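Local coordinates for protein cytochrome c7 (Geobacter sulfurreducens, PDB 3H33) that carries three covalently bound hemes and probably shuttles electrons in the periplasm during Fe(III) respiration, at residues I1-Y6 against A12-H17; D39-V44 against K49-C54. All coordinates share one frame; numbering follows the deposited sequence.

Interaction 1: I1-Y6 against A12-H17. With HEM (protoporphyrin IX containing Fe), chain B; SO4 (sulfate ion), chain E.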
loop_
_atom_site.group_PDB
_atom_site.type_symbol
_atom_site.label_atom_id
_atom_site.label_comp_id
_atom_site.label_asym_id
_atom_site.label_seq_id
_atom_site.Cartn_x
_atom_site.Cartn_y
_atom_site.Cartn_z
ATOM N N ILE A 1 -13.119 1.525 9.154
ATOM C CA ILE A 1 -11.639 1.421 9.027
ATOM C C ILE A 1 -11.174 2.045 7.714
ATOM O O ILE A 1 -11.502 1.558 6.631
ATOM C CB ILE A 1 -11.199 -0.056 9.130
ATOM C CG1 ILE A 1 -10.898 -0.396 10.595
ATOM C CG2 ILE A 1 -9.968 -0.313 8.281
ATOM C CD1 ILE A 1 -11.953 0.084 11.605
ATOM N N ASP A 2 -10.424 3.141 7.831
ATOM C CA ASP A 2 -9.920 3.865 6.678
ATOM C C ASP A 2 -8.410 3.741 6.539
ATOM O O ASP A 2 -7.894 3.693 5.426
ATOM C CB ASP A 2 -10.302 5.350 6.765
ATOM C CG ASP A 2 -11.811 5.573 6.792
ATOM O OD1 ASP A 2 -12.528 4.957 5.973
ATOM O OD2 ASP A 2 -12.280 6.380 7.626
ATOM N N LYS A 3 -7.703 3.693 7.664
ATOM C CA LYS A 3 -6.248 3.590 7.638
ATOM C C LYS A 3 -5.748 2.263 8.178
ATOM O O LYS A 3 -6.282 1.728 9.149
ATOM C CB LYS A 3 -5.610 4.714 8.454
ATOM C CG LYS A 3 -5.961 6.112 7.993
ATOM C CD LYS A 3 -5.398 7.143 8.955
ATOM C CE LYS A 3 -5.930 8.531 8.641
ATOM N NZ LYS A 3 -5.613 8.926 7.239
ATOM N N ILE A 4 -4.705 1.747 7.545
ATOM C CA ILE A 4 -4.102 0.491 7.946
ATOM C C ILE A 4 -2.629 0.756 8.193
ATOM O O ILE A 4 -1.889 1.133 7.283
ATOM C CB ILE A 4 -4.252 -0.573 6.850
ATOM C CG1 ILE A 4 -5.731 -0.741 6.498
ATOM C CG2 ILE A 4 -3.653 -1.889 7.319
ATOM C CD1 ILE A 4 -5.995 -1.823 5.478
ATOM N N THR A 5 -2.210 0.559 9.434
ATOM C CA THR A 5 -0.832 0.797 9.829
ATOM C C THR A 5 -0.010 -0.479 9.840
ATOM O O THR A 5 -0.424 -1.493 10.401
ATOM C CB THR A 5 -0.776 1.427 11.233
ATOM O OG1 THR A 5 -1.554 2.630 11.243
ATOM C CG2 THR A 5 0.660 1.735 11.629
ATOM N N TYR A 6 1.154 -0.424 9.206
ATOM C CA TYR A 6 2.054 -1.564 9.175
ATOM C C TYR A 6 3.258 -1.205 10.027
ATOM O O TYR A 6 4.086 -0.390 9.624
ATOM C CB TYR A 6 2.521 -1.864 7.751
ATOM C CG TYR A 6 1.425 -2.310 6.820
ATOM C CD1 TYR A 6 0.493 -1.403 6.325
ATOM C CD2 TYR A 6 1.303 -3.650 6.455
ATOM C CE1 TYR A 6 -0.530 -1.816 5.487
ATOM C CE2 TYR A 6 0.279 -4.075 5.620
ATOM C CZ TYR A 6 -0.635 -3.154 5.141
ATOM O OH TYR A 6 -1.659 -3.572 4.324
ATOM N N ALA A 12 7.225 2.659 10.776
ATOM C CA ALA A 12 5.868 2.262 10.429
ATOM C C ALA A 12 5.273 2.939 9.186
ATOM O O ALA A 12 5.497 4.126 8.932
ATOM C CB ALA A 12 4.950 2.487 11.629
ATOM N N VAL A 13 4.499 2.167 8.429
ATOM C CA VAL A 13 3.844 2.652 7.217
ATOM C C VAL A 13 2.337 2.725 7.423
ATOM O O VAL A 13 1.713 1.749 7.846
ATOM C CB VAL A 13 4.106 1.711 6.024
ATOM C CG1 VAL A 13 3.419 2.249 4.773
ATOM C CG2 VAL A 13 5.601 1.559 5.796
ATOM N N VAL A 14 1.757 3.883 7.127
ATOM C CA VAL A 14 0.317 4.068 7.259
ATOM C C VAL A 14 -0.327 4.081 5.868
ATOM O O VAL A 14 -0.054 4.963 5.055
ATOM C CB VAL A 14 -0.019 5.386 7.991
ATOM C CG1 VAL A 14 -1.530 5.601 8.006
ATOM C CG2 VAL A 14 0.507 5.329 9.429
ATOM N N PHE A 15 -1.176 3.091 5.610
ATOM C CA PHE A 15 -1.861 2.944 4.328
ATOM C C PHE A 15 -3.256 3.540 4.397
ATOM O O PHE A 15 -4.148 2.972 5.029
ATOM C CB PHE A 15 -1.949 1.459 3.961
ATOM C CG PHE A 15 -2.766 1.167 2.723
ATOM C CD1 PHE A 15 -2.547 1.859 1.537
ATOM C CD2 PHE A 15 -3.713 0.147 2.729
ATOM C CE1 PHE A 15 -3.255 1.538 0.373
ATOM C CE2 PHE A 15 -4.425 -0.181 1.576
ATOM C CZ PHE A 15 -4.194 0.517 0.393
ATOM N N PRO A 16 -3.464 4.699 3.755
ATOM C CA PRO A 16 -4.779 5.350 3.766
ATOM C C PRO A 16 -5.696 4.627 2.782
ATOM O O PRO A 16 -5.846 5.034 1.632
ATOM C CB PRO A 16 -4.450 6.777 3.351
ATOM C CG PRO A 16 -3.330 6.571 2.356
ATOM C CD PRO A 16 -2.470 5.510 3.027
ATOM N N HIS A 17 -6.302 3.547 3.258
ATOM C CA HIS A 17 -7.170 2.710 2.444
ATOM C C HIS A 17 -8.350 3.406 1.784
ATOM O O HIS A 17 -8.596 3.193 0.596
ATOM C CB HIS A 17 -7.655 1.515 3.269
ATOM C CG HIS A 17 -8.310 0.440 2.457
ATOM N ND1 HIS A 17 -9.624 0.474 2.046
ATOM C CD2 HIS A 17 -7.807 -0.728 1.980
ATOM C CE1 HIS A 17 -9.874 -0.649 1.356
ATOM N NE2 HIS A 17 -8.803 -1.415 1.282
HETATM C CHA HEM B . -7.450 -4.454 3.098
HETATM C CHB HEM B . -11.809 -4.206 1.116
HETATM C CHC HEM B . -10.107 -1.373 -2.316
HETATM C CHD HEM B . -5.676 -2.613 -0.917
HETATM C C1A HEM B . -8.822 -4.447 2.955
HETATM C C2A HEM B . -9.716 -5.133 3.880
HETATM C C3A HEM B . -10.925 -5.185 3.262
HETATM C C4A HEM B . -10.772 -4.475 1.994
HETATM C CMA HEM B . -12.185 -5.899 3.746
HETATM C CAA HEM B . -9.298 -5.753 5.226
HETATM C CBA HEM B . -8.788 -7.175 5.043
HETATM C CGA HEM B . -8.246 -7.789 6.329
HETATM O O1A HEM B . -8.455 -7.207 7.420
HETATM O O2A HEM B . -7.614 -8.866 6.242
HETATM C C1B HEM B . -11.738 -3.446 -0.023
HETATM C C2B HEM B . -12.875 -3.050 -0.837
HETATM C C3B HEM B . -12.406 -2.169 -1.759
HETATM C C4B HEM B . -10.987 -2.074 -1.526
HETATM C CMB HEM B . -14.314 -3.526 -0.648
HETATM C CAB HEM B . -13.163 -1.402 -2.851
HETATM C CBB HEM B . -14.355 -0.587 -2.386
HETATM C C1C HEM B . -8.730 -1.424 -2.203
HETATM C C2C HEM B . -7.802 -0.820 -3.155
HETATM C C3C HEM B . -6.560 -1.217 -2.807
HETATM C C4C HEM B . -6.730 -2.056 -1.624
HETATM C CMC HEM B . -8.180 0.014 -4.379
HETATM C CAC HEM B . -5.263 -1.017 -3.595
HETATM C CBC HEM B . -4.842 0.435 -3.757
HETATM C C1D HEM B . -5.752 -3.264 0.294
HETATM C C2D HEM B . -4.620 -3.724 1.063
HETATM C C3D HEM B . -5.114 -4.233 2.231
HETATM C C4D HEM B . -6.552 -4.045 2.143
HETATM C CMD HEM B . -3.167 -3.673 0.609
HETATM C CAD HEM B . -4.392 -5.027 3.317
HETATM C CBD HEM B . -4.406 -6.513 2.954
HETATM C CGD HEM B . -3.832 -7.402 4.050
HETATM O O1D HEM B . -3.734 -8.628 3.836
HETATM O O2D HEM B . -3.477 -6.878 5.123
HETATM N NA HEM B . -9.477 -4.039 1.816
HETATM N NB HEM B . -10.586 -2.856 -0.461
HETATM N NC HEM B . -8.058 -2.175 -1.268
HETATM N ND HEM B . -6.929 -3.482 0.947
HETATM FE FE HEM B . -8.770 -3.113 0.248
HETATM S S SO4 E . -9.523 4.622 11.196
HETATM O O1 SO4 E . -9.338 4.669 12.660
HETATM O O2 SO4 E . -10.965 4.654 10.880
HETATM O O3 SO4 E . -8.853 5.782 10.575
HETATM O O4 SO4 E . -8.929 3.376 10.674
HETATM O O HOH W 1 -11.493 1.974 3.663
#

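Interaction 2: D39-V44 against K49-C54. With HEM (protoporphyrin IX containing Fe), chain C.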
loop_
_atom_site.group_PDB
_atom_site.type_symbol
_atom_site.label_atom_id
_atom_site.label_comp_id
_atom_site.label_asym_id
_atom_site.label_seq_id
_atom_site.Cartn_x
_atom_site.Cartn_y
_atom_site.Cartn_z
ATOM N N ASP A 39 -3.536 -12.520 0.347
ATOM C CA ASP A 39 -2.635 -13.608 0.697
ATOM C C ASP A 39 -1.191 -13.379 0.282
ATOM O O ASP A 39 -0.907 -12.974 -0.846
ATOM C CB ASP A 39 -3.151 -14.925 0.114
ATOM C CG ASP A 39 -4.476 -15.343 0.720
ATOM O OD1 ASP A 39 -4.596 -15.322 1.964
ATOM O OD2 ASP A 39 -5.395 -15.695 -0.047
ATOM N N GLY A 40 -0.286 -13.636 1.219
ATOM C CA GLY A 40 1.128 -13.467 0.950
ATOM C C GLY A 40 1.604 -12.029 0.970
ATOM O O GLY A 40 2.683 -11.735 0.457
ATOM N N PHE A 41 0.819 -11.126 1.554
ATOM C CA PHE A 41 1.228 -9.728 1.603
ATOM C C PHE A 41 2.394 -9.569 2.567
ATOM O O PHE A 41 2.271 -9.837 3.765
ATOM C CB PHE A 41 0.084 -8.815 2.049
ATOM C CG PHE A 41 0.279 -7.382 1.648
ATOM C CD1 PHE A 41 -0.009 -6.964 0.353
ATOM C CD2 PHE A 41 0.814 -6.461 2.542
ATOM C CE1 PHE A 41 0.239 -5.645 -0.051
ATOM C CE2 PHE A 41 1.066 -5.143 2.149
ATOM C CZ PHE A 41 0.779 -4.737 0.850
ATOM N N ASP A 42 3.523 -9.122 2.031
ATOM C CA ASP A 42 4.725 -8.932 2.829
ATOM C C ASP A 42 5.598 -7.819 2.254
ATOM O O ASP A 42 5.166 -7.060 1.387
ATOM C CB ASP A 42 5.530 -10.236 2.876
ATOM C CG ASP A 42 5.846 -10.778 1.489
ATOM O OD1 ASP A 42 5.754 -10.016 0.500
ATOM O OD2 ASP A 42 6.196 -11.973 1.388
ATOM N N LYS A 43 6.833 -7.745 2.742
ATOM C CA LYS A 43 7.794 -6.743 2.300
ATOM C C LYS A 43 7.957 -6.726 0.784
ATOM O O LYS A 43 7.805 -5.685 0.149
ATOM C CB LYS A 43 9.162 -7.008 2.940
ATOM C CG LYS A 43 10.211 -5.953 2.598
ATOM C CD LYS A 43 11.627 -6.433 2.892
ATOM C CE LYS A 43 12.047 -7.526 1.916
ATOM N N VAL A 44 8.273 -7.882 0.211
ATOM C CA VAL A 44 8.474 -7.989 -1.227
ATOM C C VAL A 44 7.258 -7.566 -2.041
ATOM O O VAL A 44 7.401 -6.972 -3.110
ATOM C CB VAL A 44 8.868 -9.425 -1.630
ATOM C CG1 VAL A 44 8.916 -9.547 -3.151
ATOM C CG2 VAL A 44 10.237 -9.771 -1.033
ATOM N N LYS A 49 4.286 -4.837 -6.685
ATOM C CA LYS A 49 2.965 -4.461 -7.171
ATOM C C LYS A 49 2.023 -4.139 -6.015
ATOM O O LYS A 49 1.009 -3.444 -6.226
ATOM C CB LYS A 49 2.374 -5.577 -8.034
ATOM C CG LYS A 49 3.112 -5.806 -9.344
ATOM N N GLY A 50 2.308 -4.637 -4.837
ATOM C CA GLY A 50 1.451 -4.384 -3.689
ATOM C C GLY A 50 1.351 -2.917 -3.299
ATOM O O GLY A 50 0.287 -2.463 -2.867
ATOM N N CYS A 51 2.448 -2.173 -3.436
ATOM C CA CYS A 51 2.440 -0.754 -3.085
ATOM C C CYS A 51 3.288 0.133 -3.991
ATOM O O CYS A 51 2.770 0.822 -4.878
ATOM C CB CYS A 51 2.930 -0.525 -1.646
ATOM S SG CYS A 51 1.996 -1.355 -0.323
ATOM N N LYS A 52 4.592 0.121 -3.742
ATOM C CA LYS A 52 5.527 0.965 -4.475
ATOM C C LYS A 52 5.478 0.839 -5.991
ATOM O O LYS A 52 5.655 1.832 -6.698
ATOM C CB LYS A 52 6.958 0.713 -3.987
ATOM C CG LYS A 52 7.949 1.751 -4.501
ATOM C CD LYS A 52 9.348 1.566 -3.940
ATOM C CE LYS A 52 10.079 0.416 -4.603
ATOM N NZ LYS A 52 11.536 0.445 -4.283
ATOM N N GLY A 53 5.244 -0.373 -6.484
ATOM C CA GLY A 53 5.200 -0.592 -7.917
ATOM C C GLY A 53 4.144 0.259 -8.594
ATOM O O GLY A 53 4.389 0.855 -9.645
ATOM N N CYS A 54 2.961 0.327 -7.993
ATOM C CA CYS A 54 1.901 1.126 -8.586
ATOM C C CYS A 54 2.253 2.607 -8.575
ATOM O O CYS A 54 2.053 3.300 -9.570
ATOM C CB CYS A 54 0.578 0.914 -7.861
ATOM S SG CYS A 54 -0.711 2.049 -8.469
HETATM C CHA HEM C . -1.244 7.569 -2.570
HETATM C CHB HEM C . 0.618 4.319 0.392
HETATM C CHC HEM C . -0.735 0.882 -2.673
HETATM C CHD HEM C . -2.007 4.207 -5.876
HETATM C C1A HEM C . -0.621 6.980 -1.494
HETATM C C2A HEM C . -0.234 7.693 -0.299
HETATM C C3A HEM C . 0.258 6.777 0.566
HETATM C C4A HEM C . 0.223 5.513 -0.138
HETATM C CMA HEM C . 0.825 7.030 1.964
HETATM C CAA HEM C . -0.232 9.202 -0.155
HETATM C CBA HEM C . -1.518 9.719 0.451
HETATM C CGA HEM C . -1.551 11.234 0.542
HETATM O O1A HEM C . -1.691 11.897 -0.513
HETATM O O2A HEM C . -1.426 11.762 1.670
HETATM C C1B HEM C . 0.423 3.079 -0.184
HETATM C C2B HEM C . 0.764 1.815 0.448
HETATM C C3B HEM C . 0.312 0.840 -0.392
HETATM C C4B HEM C . -0.258 1.523 -1.547
HETATM C CMB HEM C . 1.458 1.629 1.803
HETATM C CAB HEM C . 0.332 -0.667 -0.156
HETATM C CBB HEM C . -0.429 -1.176 1.065
HETATM C C1C HEM C . -1.154 1.481 -3.839
HETATM C C2C HEM C . -1.509 0.761 -5.056
HETATM C C3C HEM C . -1.820 1.703 -5.996
HETATM C C4C HEM C . -1.675 2.988 -5.316
HETATM C CMC HEM C . -1.428 -0.755 -5.226
HETATM C CAC HEM C . -2.171 1.567 -7.500
HETATM C CBC HEM C . -2.682 0.243 -8.060
HETATM C C1D HEM C . -1.984 5.431 -5.226
HETATM C C2D HEM C . -2.578 6.676 -5.733
HETATM C C3D HEM C . -2.397 7.623 -4.787
HETATM C C4D HEM C . -1.677 6.950 -3.713
HETATM C CMD HEM C . -3.369 6.874 -7.022
HETATM C CAD HEM C . -3.022 9.022 -4.724
HETATM C CBD HEM C . -4.141 9.028 -3.678
HETATM C CGD HEM C . -4.482 10.419 -3.190
HETATM O O1D HEM C . -3.549 11.177 -2.853
HETATM O O2D HEM C . -5.684 10.750 -3.131
HETATM N NA HEM C . -0.338 5.646 -1.399
HETATM N NB HEM C . -0.184 2.888 -1.412
HETATM N NC HEM C . -1.235 2.834 -4.003
HETATM N ND HEM C . -1.494 5.610 -3.956
HETATM FE FE HEM C . -0.790 4.254 -2.690
#

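Interaction 1: I1-Y6 against A12-H17
Y6 and V13 form one hydrogen-bonded pair of this antiparallel ladder, and I4 and F15 form the next. The Y6 N to V13 O bond, at 2.6 Å, is nearly straight, with an angle at hydrogen of 173°. On the face that carries I4, Y6, V13 and F15, the Y6 side chain can be followed outward. Its CB rests 4.3 Å from V13 CB, and CD1 then passes V13 O, which lies at the edge of the ring, in its plane. Farther out, CE1 reaches F15 CB at 3.9 Å. OH ends 3.3 Å from CAD, at the root of a propionate of the chain B heme. A leucine in place of Y6 would probably leave F15 CB without its neighbour along the ring edge and open a gap beside that propionate. F15, its CG anti to the backbone N (chi1 174°), sends CE2 to within 3.6 Å of heme atom C2D, while I4 CD1 meets the F15 ring at its edge. Beyond them, H17 NE2 binds the heme iron at 2.0 Å, opposite H31, and H17 ND1 donates to a water that in turn donates to I1 O. A two-stranded hairpin running directly into helix 17-24, whose H17 is an axial heme ligand, is consistent with the N-terminal part of a cytochrome c7, as in the related cytochromes c3.

Interaction 2: D39-V44 against K49-C54
The F41 ring reaches G50 and C51 because CG stands anti to the backbone N and beside the carbonyl carbon (chi1 -159°), which brings the end of the ring up to the 49-54 turn. C51 has its SG anti to the carbonyl carbon instead (chi1 -59°), and that torsion puts the sulfur where it can bond the chain C heme and still touch the F41 ring. The contact is small and apolar. F41 CZ comes 3.8 Å from C51 SG, and the sulfur sits at the edge of the ring, in its plane, 84° off the normal and 5.2 Å from the centroid. Next to it, F41 CE1 lies 4.0 Å from G50 CA; a side chain on G50 would point at this ring and be tight against CE1, so the glycine lets the ring come close. CZ also touches heme atom CBB, which puts the ring tip against both the thioether sulfur and the methyl of the same former vinyl group. At the N terminus of helix 43-46, D42 is the N-cap, its OD1 accepting from M45 N.

C51 SG is bonded to heme CAB at 1.8 Å, and C54 SG is bonded likewise to CAC; with two residues between the cysteines this is the start of a CXXCH heme-binding motif. Because the sulfur is a thioether and no longer a thiol, it has no proton to donate to the ring: what remains is a sulfur-aromatic and van der Waals contact, fixed in place by the covalent link.

Overall arrangement
From the N terminus, the chain runs through strand 3-6, turns, and comes back as strand 13-16, so interaction 1 closes a short hairpin before the chain enters helix 17-24. Interaction 2 opens later, where 39-44 leads into helix 43-46, and closes a second short loop as 49-54 enters helix 52-58. The two loops follow in series, without nesting or crossing, on opposite sides of the chain's centre, their own centres about 14 Å apart. They nevertheless meet: Y6 CE2 packs 3.7 Å from F41 CE2, joining the hairpin to the loop that leads into helix 43-46. Both residues also belong to the pockets of more than one heme.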